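Putative cell adhesion protein (Parabacteroides distasonis, PDB 3LIU) is probably a fimbrillin of the FimA/Mfa1 family that builds adhesive pili on the cell surface. Local coordinates at residues A[114-119]-A[262-267]; A[207-212]-A[289-294]; A[225-228]-A[232-235]. All coordinates share one frame; numbering follows the deposited sequence.

Interaction 1 (A[114-119]-A[262-267])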
loop_
_atom_site.group_PDB
_atom_site.type_symbol
_atom_site.label_atom_id
_atom_site.label_comp_id
_atom_site.label_asym_id
_atom_site.label_seq_id
_atom_site.Cartn_x
_atom_site.Cartn_y
_atom_site.Cartn_z
ATOM N N ILE A 114 -10.005 -4.658 -3.878
ATOM C CA ILE A 114 -8.832 -5.487 -4.266
ATOM C C ILE A 114 -8.267 -6.164 -2.992
ATOM O O ILE A 114 -8.538 -5.697 -1.866
ATOM C CB ILE A 114 -7.738 -4.660 -5.056
ATOM C CG1 ILE A 114 -7.309 -3.426 -4.260
ATOM C CG2 ILE A 114 -8.242 -4.406 -6.518
ATOM C CD1 ILE A 114 -6.171 -2.460 -4.911
ATOM N N ASN A 115 -7.508 -7.251 -3.171
ATOM C CA ASN A 115 -7.036 -8.105 -2.076
ATOM C C ASN A 115 -5.518 -8.150 -2.023
ATOM O O ASN A 115 -4.845 -8.341 -3.040
ATOM C CB ASN A 115 -7.592 -9.507 -2.228
ATOM C CG ASN A 115 -9.089 -9.511 -2.313
ATOM O OD1 ASN A 115 -9.785 -9.257 -1.308
ATOM N ND2 ASN A 115 -9.609 -9.756 -3.518
ATOM N N LEU A 116 -4.992 -7.929 -0.833
ATOM C CA LEU A 116 -3.549 -7.688 -0.627
ATOM C C LEU A 116 -2.713 -8.875 -1.036
ATOM O O LEU A 116 -1.649 -8.698 -1.588
ATOM C CB LEU A 116 -3.253 -7.289 0.833
ATOM C CG LEU A 116 -1.797 -6.885 1.114
ATOM C CD1 LEU A 116 -1.341 -5.700 0.197
ATOM C CD2 LEU A 116 -1.590 -6.468 2.618
ATOM N N SER A 117 -3.239 -10.082 -0.830
ATOM C CA SER A 117 -2.523 -11.277 -1.156
ATOM C C SER A 117 -2.245 -11.428 -2.662
ATOM O O SER A 117 -1.378 -12.235 -3.020
ATOM C CB SER A 117 -3.273 -12.529 -0.594
ATOM O OG SER A 117 -4.539 -12.649 -1.223
ATOM N N ASP A 118 -2.958 -10.680 -3.526
ATOM C CA ASP A 118 -2.616 -10.598 -4.930
ATOM C C ASP A 118 -1.460 -9.673 -5.246
ATOM O O ASP A 118 -0.997 -9.704 -6.382
ATOM C CB ASP A 118 -3.778 -10.097 -5.793
ATOM C CG ASP A 118 -4.965 -11.053 -5.810
ATOM O OD1 ASP A 118 -4.744 -12.246 -5.691
ATOM O OD2 ASP A 118 -6.095 -10.594 -5.949
ATOM N N GLU A 119 -1.001 -8.842 -4.305
ATOM C CA GLU A 119 0.001 -7.795 -4.666
ATOM C C GLU A 119 1.451 -8.291 -4.642
ATOM O O GLU A 119 2.176 -8.085 -3.682
ATOM C CB GLU A 119 -0.156 -6.556 -3.787
ATOM C CG GLU A 119 -1.559 -5.968 -3.788
ATOM C CD GLU A 119 -1.961 -5.317 -5.122
ATOM O OE1 GLU A 119 -1.145 -5.248 -6.090
ATOM O OE2 GLU A 119 -3.132 -4.905 -5.209
ATOM N N THR A 262 -5.694 -12.454 9.784
ATOM C CA THR A 262 -5.256 -13.486 8.843
ATOM C C THR A 262 -3.755 -13.415 8.560
ATOM O O THR A 262 -3.212 -12.371 8.140
ATOM C CB THR A 262 -6.069 -13.346 7.544
ATOM O OG1 THR A 262 -7.475 -13.472 7.849
ATOM C CG2 THR A 262 -5.660 -14.396 6.475
ATOM N N LYS A 263 -3.077 -14.542 8.776
ATOM C CA LYS A 263 -1.677 -14.652 8.459
ATOM C C LYS A 263 -1.408 -14.557 6.965
ATOM O O LYS A 263 -2.071 -15.194 6.146
ATOM C CB LYS A 263 -1.144 -15.963 8.951
ATOM C CG LYS A 263 0.351 -16.179 8.719
ATOM C CD LYS A 263 0.860 -17.251 9.675
ATOM C CE LYS A 263 1.754 -18.252 9.042
ATOM N NZ LYS A 263 0.965 -19.195 8.299
ATOM N N TYR A 264 -0.426 -13.752 6.639
ATOM C CA TYR A 264 0.057 -13.615 5.290
ATOM C C TYR A 264 1.574 -13.656 5.396
ATOM O O TYR A 264 2.191 -12.719 5.910
ATOM C CB TYR A 264 -0.476 -12.302 4.672
ATOM C CG TYR A 264 -0.083 -12.046 3.249
ATOM C CD1 TYR A 264 0.090 -13.094 2.347
ATOM C CD2 TYR A 264 0.057 -10.754 2.779
ATOM C CE1 TYR A 264 0.463 -12.864 1.045
ATOM C CE2 TYR A 264 0.445 -10.519 1.454
ATOM C CZ TYR A 264 0.641 -11.580 0.605
ATOM O OH TYR A 264 1.029 -11.382 -0.680
ATOM N N ASP A 265 2.163 -14.742 4.894
ATOM C CA ASP A 265 3.602 -14.990 5.047
ATOM C C ASP A 265 4.482 -13.879 4.464
ATOM O O ASP A 265 5.621 -13.703 4.905
ATOM C CB ASP A 265 4.010 -16.345 4.423
ATOM C CG ASP A 265 3.454 -17.547 5.201
ATOM O OD1 ASP A 265 3.139 -17.403 6.383
ATOM O OD2 ASP A 265 3.275 -18.606 4.609
ATOM N N ALA A 266 3.980 -13.168 3.461
ATOM C CA ALA A 266 4.730 -12.053 2.861
ATOM C C ALA A 266 4.972 -10.925 3.879
ATOM O O ALA A 266 5.861 -10.084 3.703
ATOM C CB ALA A 266 3.987 -11.506 1.601
ATOM N N LEU A 267 4.183 -10.896 4.943
ATOM C CA LEU A 267 4.323 -9.851 5.962
ATOM C C LEU A 267 5.243 -10.188 7.143
ATOM O O LEU A 267 5.194 -9.509 8.170
ATOM C CB LEU A 267 2.935 -9.451 6.482
ATOM C CG LEU A 267 2.015 -8.844 5.418
ATOM C CD1 LEU A 267 0.682 -8.425 6.072
ATOM C CD2 LEU A 267 2.704 -7.644 4.731
HETATM O O HOH W 1 1.235 -8.817 -1.209
#

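Interaction 2 (A[207-212]-A[289-294])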
loop_
_atom_site.group_PDB
_atom_site.type_symbol
_atom_site.label_atom_id
_atom_site.label_comp_id
_atom_site.label_asym_id
_atom_site.label_seq_id
_atom_site.Cartn_x
_atom_site.Cartn_y
_atom_site.Cartn_z
ATOM N N SER A 207 -1.766 -5.773 11.694
ATOM C CA SER A 207 -2.822 -4.845 11.308
ATOM C C SER A 207 -2.603 -4.126 9.984
ATOM O O SER A 207 -2.884 -2.939 9.865
ATOM C CB SER A 207 -3.110 -3.810 12.413
ATOM O OG SER A 207 -3.488 -4.478 13.606
ATOM N N ALA A 208 -2.167 -4.878 8.969
ATOM C CA ALA A 208 -2.144 -4.409 7.579
ATOM C C ALA A 208 -3.564 -4.561 7.055
ATOM O O ALA A 208 -4.117 -5.665 7.119
ATOM C CB ALA A 208 -1.164 -5.283 6.735
ATOM N N LYS A 209 -4.179 -3.483 6.579
ATOM C CA LYS A 209 -5.469 -3.637 5.914
ATOM C C LYS A 209 -5.242 -4.468 4.659
ATOM O O LYS A 209 -4.366 -4.172 3.842
ATOM C CB LYS A 209 -6.136 -2.308 5.640
ATOM C CG LYS A 209 -6.777 -1.735 6.890
ATOM C CD LYS A 209 -7.706 -0.596 6.650
ATOM C CE LYS A 209 -8.405 -0.168 7.961
ATOM N NZ LYS A 209 -9.292 1.001 7.811
ATOM N N GLY A 210 -5.993 -5.558 4.546
ATOM C CA GLY A 210 -5.795 -6.473 3.443
ATOM C C GLY A 210 -6.754 -6.260 2.315
ATOM O O GLY A 210 -6.750 -7.019 1.346
ATOM N N VAL A 211 -7.589 -5.224 2.446
ATOM C CA VAL A 211 -8.536 -4.818 1.399
ATOM C C VAL A 211 -8.424 -3.312 1.164
ATOM O O VAL A 211 -8.056 -2.546 2.068
ATOM C CB VAL A 211 -10.010 -5.135 1.730
ATOM C CG1 VAL A 211 -10.308 -6.639 1.745
ATOM C CG2 VAL A 211 -10.427 -4.467 3.080
ATOM N N SER A 212 -8.764 -2.907 -0.060
ATOM C CA SER A 212 -8.704 -1.498 -0.526
ATOM C C SER A 212 -9.675 -1.294 -1.683
ATOM O O SER A 212 -10.014 -2.234 -2.411
ATOM C CB SER A 212 -7.277 -1.129 -0.996
ATOM O OG SER A 212 -7.195 0.183 -1.599
ATOM N N LYS A 289 -7.236 4.773 9.673
ATOM C CA LYS A 289 -8.245 4.719 10.740
ATOM C C LYS A 289 -7.995 3.660 11.811
ATOM O O LYS A 289 -8.383 3.857 12.947
ATOM C CB LYS A 289 -9.651 4.600 10.153
ATOM C CG LYS A 289 -10.028 5.894 9.403
ATOM C CD LYS A 289 -11.286 5.740 8.600
ATOM C CE LYS A 289 -11.598 6.985 7.743
ATOM N NZ LYS A 289 -13.052 6.933 7.325
ATOM N N GLY A 290 -7.368 2.544 11.466
ATOM C CA GLY A 290 -7.032 1.513 12.464
ATOM C C GLY A 290 -8.217 1.056 13.307
ATOM O O GLY A 290 -8.088 0.884 14.500
ATOM N N GLU A 291 -9.377 0.867 12.687
ATOM C CA GLU A 291 -10.585 0.547 13.473
ATOM C C GLU A 291 -10.493 -0.783 14.205
ATOM O O GLU A 291 -9.937 -1.758 13.690
ATOM C CB GLU A 291 -11.857 0.557 12.625
ATOM C CG GLU A 291 -12.129 1.835 11.886
ATOM C CD GLU A 291 -11.592 1.761 10.442
ATOM O OE1 GLU A 291 -10.472 1.258 10.247
ATOM O OE2 GLU A 291 -12.330 2.142 9.517
ATOM N N VAL A 292 -11.027 -0.801 15.430
ATOM C CA VAL A 292 -11.279 -2.052 16.156
ATOM C C VAL A 292 -12.791 -2.220 16.330
ATOM O O VAL A 292 -13.589 -1.290 16.122
ATOM C CB VAL A 292 -10.529 -2.121 17.496
ATOM C CG1 VAL A 292 -8.989 -2.051 17.253
ATOM C CG2 VAL A 292 -11.062 -1.013 18.484
ATOM N N LYS A 293 -13.203 -3.413 16.697
ATOM C CA LYS A 293 -14.630 -3.691 16.866
ATOM C C LYS A 293 -15.159 -2.908 18.046
ATOM O O LYS A 293 -14.439 -2.700 19.004
ATOM C CB LYS A 293 -14.784 -5.171 17.153
ATOM C CG LYS A 293 -16.189 -5.657 17.334
ATOM C CD LYS A 293 -16.171 -7.047 17.989
ATOM C CE LYS A 293 -16.284 -8.125 16.957
ATOM N NZ LYS A 293 -17.713 -8.360 16.613
ATOM N N SER A 294 -16.410 -2.463 18.005
ATOM C CA SER A 294 -16.961 -1.724 19.136
ATOM C C SER A 294 -17.025 -2.654 20.360
ATOM O O SER A 294 -17.298 -3.856 20.239
ATOM C CB SER A 294 -18.352 -1.197 18.815
ATOM O OG SER A 294 -19.207 -2.310 18.711
#

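Interaction 3 (A[225-228]-A[232-235])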
loop_
_atom_site.group_PDB
_atom_site.type_symbol
_atom_site.label_atom_id
_atom_site.label_comp_id
_atom_site.label_asym_id
_atom_site.label_seq_id
_atom_site.Cartn_x
_atom_site.Cartn_y
_atom_site.Cartn_z
ATOM N N LYS A 225 -10.389 1.378 2.781
ATOM C CA LYS A 225 -11.695 0.836 3.168
ATOM C C LYS A 225 -11.917 1.029 4.660
ATOM O O LYS A 225 -11.056 0.675 5.472
ATOM C CB LYS A 225 -11.761 -0.656 2.896
ATOM C CG LYS A 225 -11.869 -1.087 1.434
ATOM C CD LYS A 225 -13.010 -0.390 0.679
ATOM C CE LYS A 225 -13.380 -1.182 -0.587
ATOM N NZ LYS A 225 -14.349 -0.478 -1.466
ATOM N N ASP A 226 -13.074 1.596 5.016
ATOM C CA ASP A 226 -13.503 1.618 6.398
ATOM C C ASP A 226 -13.742 0.196 6.858
ATOM O O ASP A 226 -14.196 -0.643 6.083
ATOM C CB ASP A 226 -14.806 2.389 6.554
ATOM C CG ASP A 226 -14.644 3.847 6.373
ATOM O OD1 ASP A 226 -13.523 4.354 6.280
ATOM O OD2 ASP A 226 -15.665 4.511 6.351
ATOM N N PHE A 227 -13.450 -0.068 8.121
ATOM C CA PHE A 227 -13.681 -1.393 8.741
ATOM C C PHE A 227 -14.763 -1.281 9.797
ATOM O O PHE A 227 -15.021 -0.200 10.319
ATOM C CB PHE A 227 -12.392 -1.934 9.365
ATOM C CG PHE A 227 -11.484 -2.686 8.418
ATOM C CD1 PHE A 227 -11.290 -2.270 7.080
ATOM C CD2 PHE A 227 -10.738 -3.751 8.896
ATOM C CE1 PHE A 227 -10.377 -2.929 6.250
ATOM C CE2 PHE A 227 -9.814 -4.433 8.074
ATOM C CZ PHE A 227 -9.624 -4.039 6.768
ATOM N N PHE A 228 -15.394 -2.407 10.115
ATOM C CA PHE A 228 -16.486 -2.441 11.079
ATOM C C PHE A 228 -17.645 -1.493 10.682
ATOM O O PHE A 228 -17.937 -1.369 9.484
ATOM C CB PHE A 228 -15.932 -2.220 12.492
ATOM C CG PHE A 228 -14.959 -3.285 12.898
ATOM C CD1 PHE A 228 -15.405 -4.583 13.137
ATOM C CD2 PHE A 228 -13.614 -3.035 12.945
ATOM C CE1 PHE A 228 -14.509 -5.601 13.446
ATOM C CE2 PHE A 228 -12.710 -4.049 13.285
ATOM C CZ PHE A 228 -13.154 -5.318 13.535
ATOM N N HIS A 232 -18.597 -4.719 5.693
ATOM C CA HIS A 232 -18.442 -6.142 5.974
ATOM C C HIS A 232 -16.973 -6.550 6.117
ATOM O O HIS A 232 -16.629 -7.722 5.916
ATOM C CB HIS A 232 -19.187 -6.981 4.926
ATOM C CG HIS A 232 -20.675 -6.886 5.055
ATOM N ND1 HIS A 232 -21.504 -6.612 3.988
ATOM C CD2 HIS A 232 -21.479 -6.982 6.147
ATOM C CE1 HIS A 232 -22.757 -6.568 4.412
ATOM N NE2 HIS A 232 -22.768 -6.783 5.717
ATOM N N PHE A 233 -16.137 -5.585 6.522
ATOM C CA PHE A 233 -14.743 -5.846 6.820
ATOM C C PHE A 233 -14.558 -5.880 8.304
ATOM O O PHE A 233 -15.130 -5.063 9.039
ATOM C CB PHE A 233 -13.867 -4.780 6.171
ATOM C CG PHE A 233 -14.030 -4.734 4.687
ATOM C CD1 PHE A 233 -13.838 -5.901 3.931
ATOM C CD2 PHE A 233 -14.412 -3.570 4.039
ATOM C CE1 PHE A 233 -13.971 -5.886 2.549
ATOM C CE2 PHE A 233 -14.536 -3.536 2.668
ATOM C CZ PHE A 233 -14.317 -4.700 1.910
ATOM N N GLY A 234 -13.788 -6.863 8.741
ATOM C CA GLY A 234 -13.479 -7.023 10.137
ATOM C C GLY A 234 -12.101 -7.550 10.357
ATOM O O GLY A 234 -11.219 -7.397 9.506
ATOM N N TYR A 235 -11.902 -8.186 11.509
ATOM C CA TYR A 235 -10.583 -8.592 11.910
ATOM C C TYR A 235 -9.879 -9.529 10.892
ATOM O O TYR A 235 -8.669 -9.446 10.705
ATOM C CB TYR A 235 -10.589 -9.223 13.303
ATOM C CG TYR A 235 -10.802 -8.251 14.467
ATOM C CD1 TYR A 235 -10.043 -7.075 14.594
ATOM C CD2 TYR A 235 -11.709 -8.520 15.455
ATOM C CE1 TYR A 235 -10.247 -6.188 15.647
ATOM C CE2 TYR A 235 -11.901 -7.625 16.533
ATOM C CZ TYR A 235 -11.156 -6.469 16.610
ATOM O OH TYR A 235 -11.319 -5.587 17.632
#

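Interaction 1 (A[114-119]-A[262-267])
The phenol oxygen of Tyr264 reaches the 114-119 segment through a water: Tyr264 OH donates to the water oxygen over 2.6 Å, and the water passes its own two hydrogens to backbone carbonyls, Leu116 O at 2.9 Å and Glu119 O at 2.7 Å. Three hydrogen bonds therefore grip this water, which lies at the edge of the Tyr264 ring, in its plane. The short 3-10 turn of 116-118 presents Leu116 O, and the residue just after it supplies Glu119 O; a backbone bond from Glu119 N to Leu116 O, at 2.8 Å, holds these two residues together.

The rest of the contact is packing around the phenol. Ser117 lays its CA and CB over one face, with Ser117 CA 3.6 Å from Tyr264 CZ, and Ser117 CB lies above that face near the rim. The opposite face receives Ala266 CB, so the ring lies between Ser117 of one segment and Ala266 of its own. Leu116 adds a looser apolar touch, its CG 4.3 Å from Tyr264 CE2. Tyr264 keeps CG opposite its backbone N (chi1 -178°), which carries the ring out toward the turn. With 176 Å² buried in all, this is a small contact resting mostly on one aromatic side chain and one water.

In the fold, Leu116 is backbone-bonded to Gly210 of strand 193-213, while Tyr264, just past strand 262-263, is bonded to Val240 at the end of strand 238-240. The contact thus links the turn after strand 113-115 to the loop leading into strand 268-270.

Interaction 2 (A[207-212]-A[289-294])
Lys209 and Glu291 meet in a salt bridge, with Lys209 NZ 2.7 Å from Glu291 OE1 and donating a hydrogen bond to it. The carboxylate receives the ammonium with the syn lone pair of OE1, on the side of its other oxygen; Glu291 OE2 is nevertheless 3.7 Å from Lys209 NZ, so the pairing is one-sided. The two side chains cross at about a right angle. Lys209 is extended beyond CG, its last three torsions all near 180°, and spans the gap from strand 193-213 to the loop, whereas Glu291 bends at chi2 (95°) to turn its carboxylate toward the lysine.

The close part of the contact is confined to this end of the lysine, where Lys209 CE also lies 3.4 Å from Glu291 OE1. Toward Lys289 and Gly290 the approach is looser: Lys209 NZ is 4.3 Å from Lys289 CB and 4.4 Å from Gly290 N. Only 95 Å² is buried in total. Lys209 itself is buried, while Glu291 is partly exposed and Lys289 lies on the solvent side; Lys289 leads its own end away, to a salt bridge with Asp226. Gly290, at positive phi (53°), carries the loop from Lys289 to Glu291.

Further partners surround the ammonium of Lys209: a second salt bridge to Glu224 and a hydrogen bond to the carbonyl of Lys225. Glu291 in turn uses OE2 to accept from the backbone N of Phe227. Two carboxylates and a carbonyl around one buried ammonium would be expected to favour its charged form. The strand thus meets the 289-294 loop through charge and hydrogen bonding more than apolar packing, and the Glu291 carboxylate extends this to Phe227 N.

Interaction 3 (A[225-228]-A[232-235])
Phe228 and Phe233 are joined by a backbone hydrogen bond, Phe228 N to Phe233 O, at 2.9 Å and 161° at the hydrogen. Beyond it the Phe228 side chain can be followed outward. CB starts away from the partner segment, and chi1 of -61°, with CG opposite the carbonyl carbon, brings the ring back. CD1 passes 4.1 Å from Phe233 O, which lies over one face toward the rim. CE1 is 3.7 Å from Gly234 CA, a CH-pi contact over that face. Phe228 CE2 lies 4.0 Å from Tyr235 CE1. CZ, the tip, stands over the centre of the Tyr235 ring, 3.7 Å from Tyr235 CE1: a T-shaped pair in which Phe228 supplies the edge, planes 70° apart.

Phe233 makes the other half. Its CB sits over the Phe227 face, 3.9 Å from the ring centroid. Farther along, CD2 meets Asp226 O at the ring edge, and CE2 touches the methylenes of Lys225, with Lys225 CG at 3.8 Å.

Both segments belong to the loop between strands 193-213 and 238-240. Phe227 and Phe233 pack on Val211 of the first strand, Phe227 also meets Tyr238 of the second, and Phe233 reaches Thr113 of strand 113-115.

How the interactions relate
Strand 193-213 connects the set. Interaction 1 joins interaction 2 through probable backbone hydrogen bonds, Ile114 N to Ser212 O at 2.8 Å and Leu116 N to Gly210 O at 2.9 Å, and Leu267 CD1 packs 3.7 Å from Ala208 CB. Interactions 2 and 3 are closer, their centres about 6 Å apart: a salt bridge joins Lys289 NZ to Asp226 OD1 at 2.8 Å, and Glu291 OE2 is 2.8 Å from Phe227 N, a probable hydrogen bond. Interaction 3 is nested in the chain loops closed by both others, yet its nearest atoms stay about 4 Å from interaction 1. Together they run from a water-bridged turn, through a charged strand-loop junction, to an aromatic loop.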